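Local coordinates for endo-beta-1,2-glucanase (Talaromyces funiculosus, PDB 6IMV), which hydrolyses internal beta-1,2-glucosidic linkages of beta-1,2-glucans as an endo-acting glycoside hydrolase, captured here with sophorose, at residues K43-N48 against L431-K436; E132-F137 against D150-W155; P248-L253 against S303-K308. All coordinates share one frame; numbering follows the deposited sequence.

Interaction 1. Residues K43-N48 against L431-K436; sequences KFHQNN and LTWDSK. With BGC (beta-D-glucopyranose), chain I.
The ring of F44 fits into the junction where strand 427-432 of an antiparallel sheet gives way to helix 433-443, and its main partner there is W433 in an edge-to-face pair. The two ring planes stand 66° apart. F44 leads with CE2, which lies 3.8 Å from W433 CD2 and over one face of the indole. With CG anti to the backbone N (chi1 179°), the phenyl reaches across from its loop to the strand, and CE1 comes within 3.6 Å of L431 CB. A flat, wholly apolar ring suits this buried position among L431, W433 and the methylenes of K436. One face is covered by that lysine: CE stands 4.1 Å from the centroid of the F44 ring, a CH-pi contact. Bends at chi3 and chi4 bring this methylene over the ring while NZ continues to E41, with which it forms a salt bridge, and to the carbonyl oxygens of Y414 and S416. Lysine thus serves as both an apolar lid and a charged group with its polar needs met. H45 CD2 approaches W433 CH2 at 4.3 Å, and H45 NE2 is bonded to Y90 OH. The indole is held in turn by NE1, which bonds to S50 O, farther along the same loop as F44.

Further out, T432 is the N-cap of the helix. Its OG1 accepts from S435 N at 3.2 Å and is also bonded to E418, so a threonine here ties the helix start to the neighbouring strand 415-421. D434, which pairs with K82, and T432 both line the glucose pocket, where D60 and N348 hydrogen-bond the sugar. The methyl of T432 faces the sugar side, with CG2 lying 3.9 Å from glucose O4.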
# COMPACT_ATOMS: atom_id res chain seq x y z
N LYS A 43 -6.13 -11.59 12.11
CA LYS A 43 -5.97 -13.04 11.95
C LYS A 43 -5.13 -13.36 10.71
O LYS A 43 -4.59 -14.47 10.60
CB LYS A 43 -7.32 -13.74 11.89
CG LYS A 43 -8.16 -13.62 13.15
CD LYS A 43 -7.37 -13.89 14.42
CE LYS A 43 -8.25 -14.01 15.65
NZ LYS A 43 -7.44 -13.84 16.88
N PHE A 44 -5.02 -12.40 9.78
CA PHE A 44 -4.13 -12.53 8.63
C PHE A 44 -2.67 -12.64 9.10
O PHE A 44 -1.84 -13.30 8.45
CB PHE A 44 -4.31 -11.35 7.67
CG PHE A 44 -3.43 -11.35 6.45
CD1 PHE A 44 -3.41 -12.43 5.58
CD2 PHE A 44 -2.67 -10.24 6.13
CE1 PHE A 44 -2.62 -12.41 4.43
CE2 PHE A 44 -1.88 -10.22 4.99
CZ PHE A 44 -1.86 -11.30 4.14
N HIS A 45 -2.37 -12.00 10.24
CA HIS A 45 -1.02 -11.92 10.77
C HIS A 45 -0.68 -13.22 11.51
O HIS A 45 -0.77 -13.28 12.74
CB HIS A 45 -0.85 -10.70 11.69
CG HIS A 45 0.57 -10.44 12.05
ND1 HIS A 45 1.16 -11.01 13.16
CD2 HIS A 45 1.52 -9.70 11.45
CE1 HIS A 45 2.42 -10.62 13.23
NE2 HIS A 45 2.66 -9.81 12.20
N GLN A 46 -0.29 -14.24 10.74
CA GLN A 46 0.11 -15.55 11.26
C GLN A 46 1.18 -16.13 10.34
O GLN A 46 1.20 -15.86 9.13
CB GLN A 46 -1.07 -16.53 11.28
CG GLN A 46 -2.22 -16.12 12.18
CD GLN A 46 -3.25 -17.22 12.30
OE1 GLN A 46 -2.95 -18.30 12.80
NE2 GLN A 46 -4.48 -16.95 11.87
N ASN A 47 2.06 -16.96 10.92
CA ASN A 47 3.05 -17.73 10.19
C ASN A 47 2.34 -18.57 9.12
O ASN A 47 1.27 -19.12 9.37
CB ASN A 47 3.86 -18.62 11.12
CG ASN A 47 4.96 -19.35 10.38
OD1 ASN A 47 5.78 -18.71 9.73
ND2 ASN A 47 4.97 -20.67 10.44
N ASN A 48 2.96 -18.64 7.93
CA ASN A 48 2.51 -19.43 6.78
C ASN A 48 1.24 -18.84 6.14
O ASN A 48 0.76 -19.37 5.15
CB ASN A 48 2.28 -20.91 7.13
CG ASN A 48 3.55 -21.73 7.08
OD1 ASN A 48 4.34 -21.70 8.02
ND2 ASN A 48 3.75 -22.47 6.01
N LEU A 431 -5.84 -14.13 0.01
CA LEU A 431 -5.48 -13.04 0.92
C LEU A 431 -4.15 -12.44 0.46
O LEU A 431 -3.22 -13.19 0.20
CB LEU A 431 -5.32 -13.59 2.34
CG LEU A 431 -6.37 -14.59 2.82
CD1 LEU A 431 -5.90 -15.25 4.11
CD2 LEU A 431 -7.73 -13.92 3.01
N THR A 432 -4.05 -11.11 0.39
CA THR A 432 -2.77 -10.44 0.19
C THR A 432 -2.67 -9.22 1.10
O THR A 432 -3.69 -8.67 1.52
CB THR A 432 -2.57 -10.01 -1.28
OG1 THR A 432 -3.53 -9.02 -1.60
CG2 THR A 432 -2.68 -11.17 -2.26
N TRP A 433 -1.43 -8.81 1.40
CA TRP A 433 -1.17 -7.57 2.14
C TRP A 433 -1.83 -6.39 1.42
O TRP A 433 -2.49 -5.57 2.07
CB TRP A 433 0.33 -7.30 2.32
CG TRP A 433 1.00 -8.24 3.27
CD1 TRP A 433 1.50 -9.47 2.98
CD2 TRP A 433 1.22 -8.04 4.68
NE1 TRP A 433 2.03 -10.04 4.10
CE2 TRP A 433 1.87 -9.19 5.16
CE3 TRP A 433 0.93 -7.00 5.57
CZ2 TRP A 433 2.23 -9.34 6.50
CZ3 TRP A 433 1.29 -7.15 6.90
CH2 TRP A 433 1.92 -8.30 7.36
N ASP A 434 -1.62 -6.33 0.10
CA ASP A 434 -2.10 -5.23 -0.74
C ASP A 434 -3.63 -5.05 -0.60
O ASP A 434 -4.10 -3.91 -0.51
CB ASP A 434 -1.68 -5.42 -2.21
CG ASP A 434 -0.24 -5.02 -2.51
OD1 ASP A 434 0.67 -5.58 -1.90
OD2 ASP A 434 -0.03 -4.18 -3.41
N SER A 435 -4.39 -6.15 -0.59
CA SER A 435 -5.88 -6.07 -0.61
C SER A 435 -6.48 -5.96 0.79
O SER A 435 -7.69 -5.83 0.92
CB SER A 435 -6.51 -7.22 -1.37
OG SER A 435 -6.50 -8.41 -0.60
N LYS A 436 -5.65 -6.01 1.85
CA LYS A 436 -6.18 -6.13 3.22
C LYS A 436 -5.54 -5.11 4.17
O LYS A 436 -6.25 -4.42 4.91
CB LYS A 436 -5.94 -7.54 3.73
CG LYS A 436 -6.77 -8.62 3.05
CD LYS A 436 -6.35 -10.02 3.43
CE LYS A 436 -6.57 -10.35 4.89
NZ LYS A 436 -7.99 -10.14 5.27
C2 BGC I . 1.52 -10.08 -8.56
C3 BGC I . 0.61 -10.95 -7.68
C4 BGC I . 0.36 -10.31 -6.30
C5 BGC I . -0.03 -8.83 -6.47
C6 BGC I . -0.23 -8.11 -5.13
C1 BGC I . 1.03 -8.64 -8.58
O1 BGC I . 1.86 -7.76 -9.35
O2 BGC I . 1.49 -10.57 -9.88
O3 BGC I . 1.17 -12.25 -7.51
O4 BGC I . -0.66 -11.02 -5.57
O5 BGC I . 0.96 -8.15 -7.24
O6 BGC I . 1.01 -8.05 -4.44

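Interaction 2. Residues E132-F137 against D150-W155; sequences ETYPGF and DLTPTW
Y134, with CG anti to its own carbonyl carbon (chi1 -52°), drops its ring from the end of helix 112-133 onto P153, and F137 takes up a similar first torsion (-76°) to reach the same proline from the following 3-10 turn. P153 CD sits over one face of the tyrosine, 3.9 Å from the centroid of the Y134 ring, in a CH-pi contact; T133 CG2 covers the opposite face toward the rim. Proline suits this place because its compact CH2 groups offer a stiff apolar surface, and CG is still left to meet F137 CE2 at 4.0 Å. The tyrosine carries its hydroxyl out past T152, where OH lies 3.4 Å from T152 CG2.

Polar links are made through water. One water joins Y134 OH, at 2.9 Å, to the carbonyl oxygen of L151, to which it donates a weak bond. A second water bridges the threonine and aspartate at the outer end: it lies 2.7 Å from T133 OG1 and donates to D150 OD2, while the other carboxylate oxygen of D150 pairs with R129. F130 of the helix meets the rings of both Y134 and F137 and also touches P153. Together these contacts fix a beta hairpin, strands 144-145 and 152-153, against the C-terminal end of a helix by proline-aromatic packing.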
# COMPACT_ATOMS: atom_id res chain seq x y z
N GLU A 132 24.49 -9.28 2.31
CA GLU A 132 25.79 -9.95 2.34
C GLU A 132 25.94 -10.87 1.12
O GLU A 132 26.98 -10.88 0.50
CB GLU A 132 25.92 -10.77 3.62
CG GLU A 132 27.30 -11.33 3.83
CD GLU A 132 27.44 -12.00 5.18
OE1 GLU A 132 28.59 -12.09 5.67
OE2 GLU A 132 26.40 -12.42 5.75
N THR A 133 24.91 -11.67 0.83
CA THR A 133 24.93 -12.64 -0.27
C THR A 133 24.74 -11.94 -1.62
O THR A 133 25.33 -12.36 -2.62
CB THR A 133 23.85 -13.72 -0.07
OG1 THR A 133 24.08 -14.32 1.20
CG2 THR A 133 23.86 -14.78 -1.15
N TYR A 134 23.93 -10.87 -1.65
CA TYR A 134 23.59 -10.15 -2.90
C TYR A 134 23.90 -8.66 -2.75
O TYR A 134 23.00 -7.81 -2.78
CB TYR A 134 22.13 -10.39 -3.30
CG TYR A 134 21.71 -11.84 -3.37
CD1 TYR A 134 21.88 -12.59 -4.52
CD2 TYR A 134 21.15 -12.47 -2.26
CE1 TYR A 134 21.50 -13.92 -4.58
CE2 TYR A 134 20.75 -13.79 -2.31
CZ TYR A 134 20.93 -14.52 -3.47
OH TYR A 134 20.54 -15.83 -3.51
N PRO A 135 25.19 -8.29 -2.58
CA PRO A 135 25.56 -6.89 -2.33
C PRO A 135 25.26 -5.95 -3.51
O PRO A 135 25.15 -4.75 -3.30
CB PRO A 135 27.07 -6.99 -2.03
CG PRO A 135 27.52 -8.22 -2.79
CD PRO A 135 26.36 -9.19 -2.62
N GLY A 136 25.09 -6.51 -4.71
CA GLY A 136 24.80 -5.74 -5.93
C GLY A 136 23.49 -4.95 -5.86
O GLY A 136 23.30 -3.99 -6.61
N PHE A 137 22.57 -5.37 -4.98
CA PHE A 137 21.28 -4.68 -4.80
C PHE A 137 21.46 -3.38 -4.01
O PHE A 137 20.51 -2.60 -3.91
CB PHE A 137 20.26 -5.60 -4.13
CG PHE A 137 19.69 -6.62 -5.08
CD1 PHE A 137 18.82 -6.24 -6.08
CD2 PHE A 137 20.10 -7.95 -5.02
CE1 PHE A 137 18.32 -7.17 -6.98
CE2 PHE A 137 19.61 -8.87 -5.93
CZ PHE A 137 18.71 -8.48 -6.90
N ASP A 150 16.88 -17.94 4.29
CA ASP A 150 17.55 -16.87 3.57
C ASP A 150 16.72 -16.48 2.34
O ASP A 150 16.25 -17.34 1.62
CB ASP A 150 18.96 -17.27 3.12
CG ASP A 150 19.98 -17.32 4.23
OD1 ASP A 150 19.62 -17.06 5.39
OD2 ASP A 150 21.16 -17.58 3.92
N LEU A 151 16.61 -15.17 2.10
CA LEU A 151 16.01 -14.62 0.89
C LEU A 151 16.86 -14.96 -0.34
O LEU A 151 18.09 -14.94 -0.29
CB LEU A 151 15.89 -13.10 1.01
CG LEU A 151 14.93 -12.56 2.06
CD1 LEU A 151 14.84 -11.05 1.98
CD2 LEU A 151 13.56 -13.20 1.95
N THR A 152 16.15 -15.23 -1.43
CA THR A 152 16.68 -15.22 -2.78
C THR A 152 15.78 -14.33 -3.64
O THR A 152 14.59 -14.22 -3.38
CB THR A 152 16.76 -16.64 -3.37
OG1 THR A 152 15.45 -17.20 -3.37
CG2 THR A 152 17.70 -17.54 -2.59
N PRO A 153 16.31 -13.68 -4.69
CA PRO A 153 15.45 -13.05 -5.68
C PRO A 153 14.54 -14.13 -6.29
O PRO A 153 14.95 -15.29 -6.41
CB PRO A 153 16.42 -12.47 -6.72
CG PRO A 153 17.77 -12.42 -6.02
CD PRO A 153 17.75 -13.56 -5.02
N THR A 154 13.31 -13.77 -6.67
CA THR A 154 12.53 -14.65 -7.53
C THR A 154 13.28 -14.74 -8.86
O THR A 154 14.11 -13.89 -9.15
CB THR A 154 11.09 -14.17 -7.72
OG1 THR A 154 11.10 -12.96 -8.46
CG2 THR A 154 10.36 -13.97 -6.41
N TRP A 155 13.01 -15.80 -9.63
CA TRP A 155 13.71 -16.06 -10.89
C TRP A 155 13.74 -14.80 -11.76
O TRP A 155 14.80 -14.37 -12.19
CB TRP A 155 13.06 -17.21 -11.66
CG TRP A 155 13.60 -17.33 -13.05
CD1 TRP A 155 12.96 -17.01 -14.21
CD2 TRP A 155 14.92 -17.76 -13.42
NE1 TRP A 155 13.79 -17.25 -15.28
CE2 TRP A 155 15.00 -17.71 -14.82
CE3 TRP A 155 16.05 -18.18 -12.69
CZ2 TRP A 155 16.15 -18.07 -15.52
CZ3 TRP A 155 17.19 -18.54 -13.38
CH2 TRP A 155 17.23 -18.49 -14.78
O HOH W 1 21.83 -15.78 1.70
O HOH W 2 20.75 -17.02 -0.87

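Interaction 3. Residues P248-L253 against S303-K308; sequences PYEGEL and SHETWK. With GLC (alpha-D-glucopyranose), chain D.
K308 supplies the charged part of this contact, its NZ lying 2.7 Å from E252 OE1 in a salt bridge. The ammonium approaches from above the carboxylate plane, 52° out of it. NZ also donates to the backbone O of P248 at 2.7 Å, and Y472 OH is a further partner. With CG between the backbone N and the carbonyl carbon, the extended lysine brings NZ to both acceptors. With an alanine here, the buried E252 would probably keep Y314 and K276 but lose a countercharge, and the P248 carbonyl would lose a donor. A water donates to P248 O and, weakly, to E305 O.

E250 grips the alpha-glucose with both oxygens, OE1 accepting from sugar O4 at 2.6 Å and OE2 from sugar O3 at 2.5 Å. H304 on the other segment instead donates, from NE2 to sugar O4 at 3.0 Å. The bond of H304 ND1 to S302 OG helps fix the imidazole, whose plane stands 85° from the E250 carboxylate. With D247 also bonded to the sugar, they form part of a sugar-binding cleft, consistent with the enzyme's substrate site.

In the packing, L253 CD2 lies 3.8 Å from K308 CB, and E250 CG meets W307 CB. E305 OE1 lies over one face of the Y249 ring and P248 CD over the opposite one; Y299 N and W300 N hold the E305 carboxylate.

The contact joins the type I beta turn Y249-E252, leading into helix 252-261, to the loop before helix 318-337; helix 163-182 touches E250, L253 and W307, and strand 290-296 P248 and Y249.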
# COMPACT_ATOMS: atom_id res chain seq x y z
N PRO A 248 2.96 11.17 -10.47
CA PRO A 248 2.58 11.47 -9.09
C PRO A 248 2.07 10.28 -8.24
O PRO A 248 1.55 10.50 -7.13
CB PRO A 248 1.44 12.50 -9.22
CG PRO A 248 1.08 12.55 -10.70
CD PRO A 248 1.92 11.53 -11.44
N TYR A 249 2.24 9.05 -8.73
CA TYR A 249 1.72 7.86 -8.03
C TYR A 249 2.82 7.37 -7.07
O TYR A 249 3.58 8.18 -6.56
CB TYR A 249 1.12 6.90 -9.07
CG TYR A 249 0.37 7.64 -10.14
CD1 TYR A 249 -0.66 8.53 -9.83
CD2 TYR A 249 0.74 7.55 -11.47
CE1 TYR A 249 -1.31 9.27 -10.81
CE2 TYR A 249 0.12 8.29 -12.46
CZ TYR A 249 -0.92 9.15 -12.13
OH TYR A 249 -1.53 9.87 -13.11
N GLU A 250 2.87 6.06 -6.78
CA GLU A 250 3.59 5.56 -5.59
C GLU A 250 5.09 5.78 -5.73
O GLU A 250 5.79 5.90 -4.73
CB GLU A 250 3.33 4.07 -5.34
CG GLU A 250 1.89 3.64 -5.54
CD GLU A 250 1.67 3.03 -6.91
OE1 GLU A 250 1.40 3.80 -7.86
OE2 GLU A 250 1.86 1.79 -7.03
N GLY A 251 5.58 5.84 -6.98
CA GLY A 251 6.98 6.04 -7.28
C GLY A 251 7.51 7.38 -6.78
O GLY A 251 8.72 7.56 -6.65
N GLU A 252 6.61 8.32 -6.48
CA GLU A 252 7.03 9.64 -6.02
C GLU A 252 7.77 9.55 -4.68
O GLU A 252 8.62 10.39 -4.37
CB GLU A 252 5.84 10.59 -5.92
CG GLU A 252 6.25 12.04 -5.76
CD GLU A 252 5.10 13.00 -6.00
OE1 GLU A 252 4.40 13.32 -5.02
OE2 GLU A 252 4.88 13.36 -7.17
N LEU A 253 7.46 8.52 -3.88
CA LEU A 253 8.15 8.30 -2.60
C LEU A 253 9.66 8.14 -2.85
O LEU A 253 10.47 8.69 -2.10
CB LEU A 253 7.57 7.07 -1.90
CG LEU A 253 6.16 7.24 -1.34
CD1 LEU A 253 5.73 5.98 -0.60
CD2 LEU A 253 6.07 8.46 -0.43
N SER A 303 -7.16 2.84 -6.82
CA SER A 303 -6.95 3.38 -5.48
C SER A 303 -5.48 3.27 -5.07
O SER A 303 -4.97 4.15 -4.37
CB SER A 303 -7.85 2.70 -4.47
OG SER A 303 -9.21 2.93 -4.78
N HIS A 304 -4.79 2.20 -5.50
CA HIS A 304 -3.41 1.93 -5.04
C HIS A 304 -2.47 3.09 -5.41
O HIS A 304 -1.47 3.29 -4.73
CB HIS A 304 -2.88 0.58 -5.57
CG HIS A 304 -2.27 0.66 -6.92
ND1 HIS A 304 -3.04 0.69 -8.08
CD2 HIS A 304 -0.99 0.73 -7.32
CE1 HIS A 304 -2.24 0.78 -9.13
NE2 HIS A 304 -0.99 0.80 -8.69
N GLU A 305 -2.81 3.84 -6.47
CA GLU A 305 -1.96 4.93 -6.98
C GLU A 305 -1.79 6.06 -5.94
O GLU A 305 -0.89 6.88 -6.09
CB GLU A 305 -2.54 5.49 -8.28
CG GLU A 305 -2.55 4.49 -9.42
CD GLU A 305 -3.49 4.84 -10.57
OE1 GLU A 305 -3.87 6.02 -10.71
OE2 GLU A 305 -3.87 3.91 -11.32
N THR A 306 -2.64 6.07 -4.90
CA THR A 306 -2.70 7.12 -3.88
C THR A 306 -1.84 6.76 -2.65
O THR A 306 -1.76 7.53 -1.70
CB THR A 306 -4.17 7.37 -3.52
OG1 THR A 306 -4.81 7.86 -4.70
CG2 THR A 306 -4.37 8.36 -2.40
N TRP A 307 -1.16 5.61 -2.70
CA TRP A 307 -0.34 5.01 -1.63
C TRP A 307 0.57 6.03 -0.91
O TRP A 307 0.77 5.91 0.29
CB TRP A 307 0.51 3.89 -2.25
CG TRP A 307 1.16 2.89 -1.34
CD1 TRP A 307 2.11 3.11 -0.39
CD2 TRP A 307 1.01 1.46 -1.44
NE1 TRP A 307 2.52 1.92 0.15
CE2 TRP A 307 1.88 0.89 -0.49
CE3 TRP A 307 0.23 0.62 -2.24
CZ2 TRP A 307 1.98 -0.49 -0.31
CZ3 TRP A 307 0.33 -0.75 -2.07
CH2 TRP A 307 1.19 -1.29 -1.11
N LYS A 308 1.15 6.97 -1.66
CA LYS A 308 2.18 7.87 -1.12
C LYS A 308 1.65 8.66 0.09
O LYS A 308 2.43 9.00 0.97
CB LYS A 308 2.70 8.83 -2.19
CG LYS A 308 1.72 9.90 -2.66
CD LYS A 308 2.15 10.60 -3.93
CE LYS A 308 1.29 11.79 -4.26
NZ LYS A 308 1.82 12.55 -5.42
C1 GLC D . 3.52 0.61 -12.71
C2 GLC D . 3.56 0.32 -11.23
C3 GLC D . 2.28 0.77 -10.55
C4 GLC D . 2.08 2.26 -10.79
C5 GLC D . 2.06 2.52 -12.29
C6 GLC D . 2.01 4.02 -12.59
O1 GLC D . 2.50 -0.25 -13.26
O2 GLC D . 3.69 -1.10 -11.06
O3 GLC D . 2.31 0.52 -9.15
O4 GLC D . 0.88 2.69 -10.14
O5 GLC D . 3.24 1.99 -12.92
O6 GLC D . 3.17 4.68 -12.08
O HOH W 3 -0.97 10.28 -6.21

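Overall arrangement
All three contacts are buried, but interactions 1 and 3 lie closer to the centre of the chain and meet directly where D434 OD2 lies 3.7 Å from W307 CZ3, each reaching a bound sugar. Interaction 2 lies farther out, about 23 Å from the chain centre, with Y134 and T152 partly exposed and bridging waters on its outer side. Interactions 1 and 2 reach the same antiparallel sheet, though their nearest atoms are about 12 Å apart; interaction 3 instead joins the turn before helix 252-261 to a loop. Their chemistry differs accordingly: aromatic and methylene packing at the sheet in 1, proline on aromatic rings in 2, and a buried salt bridge with direct sugar bonds in 3.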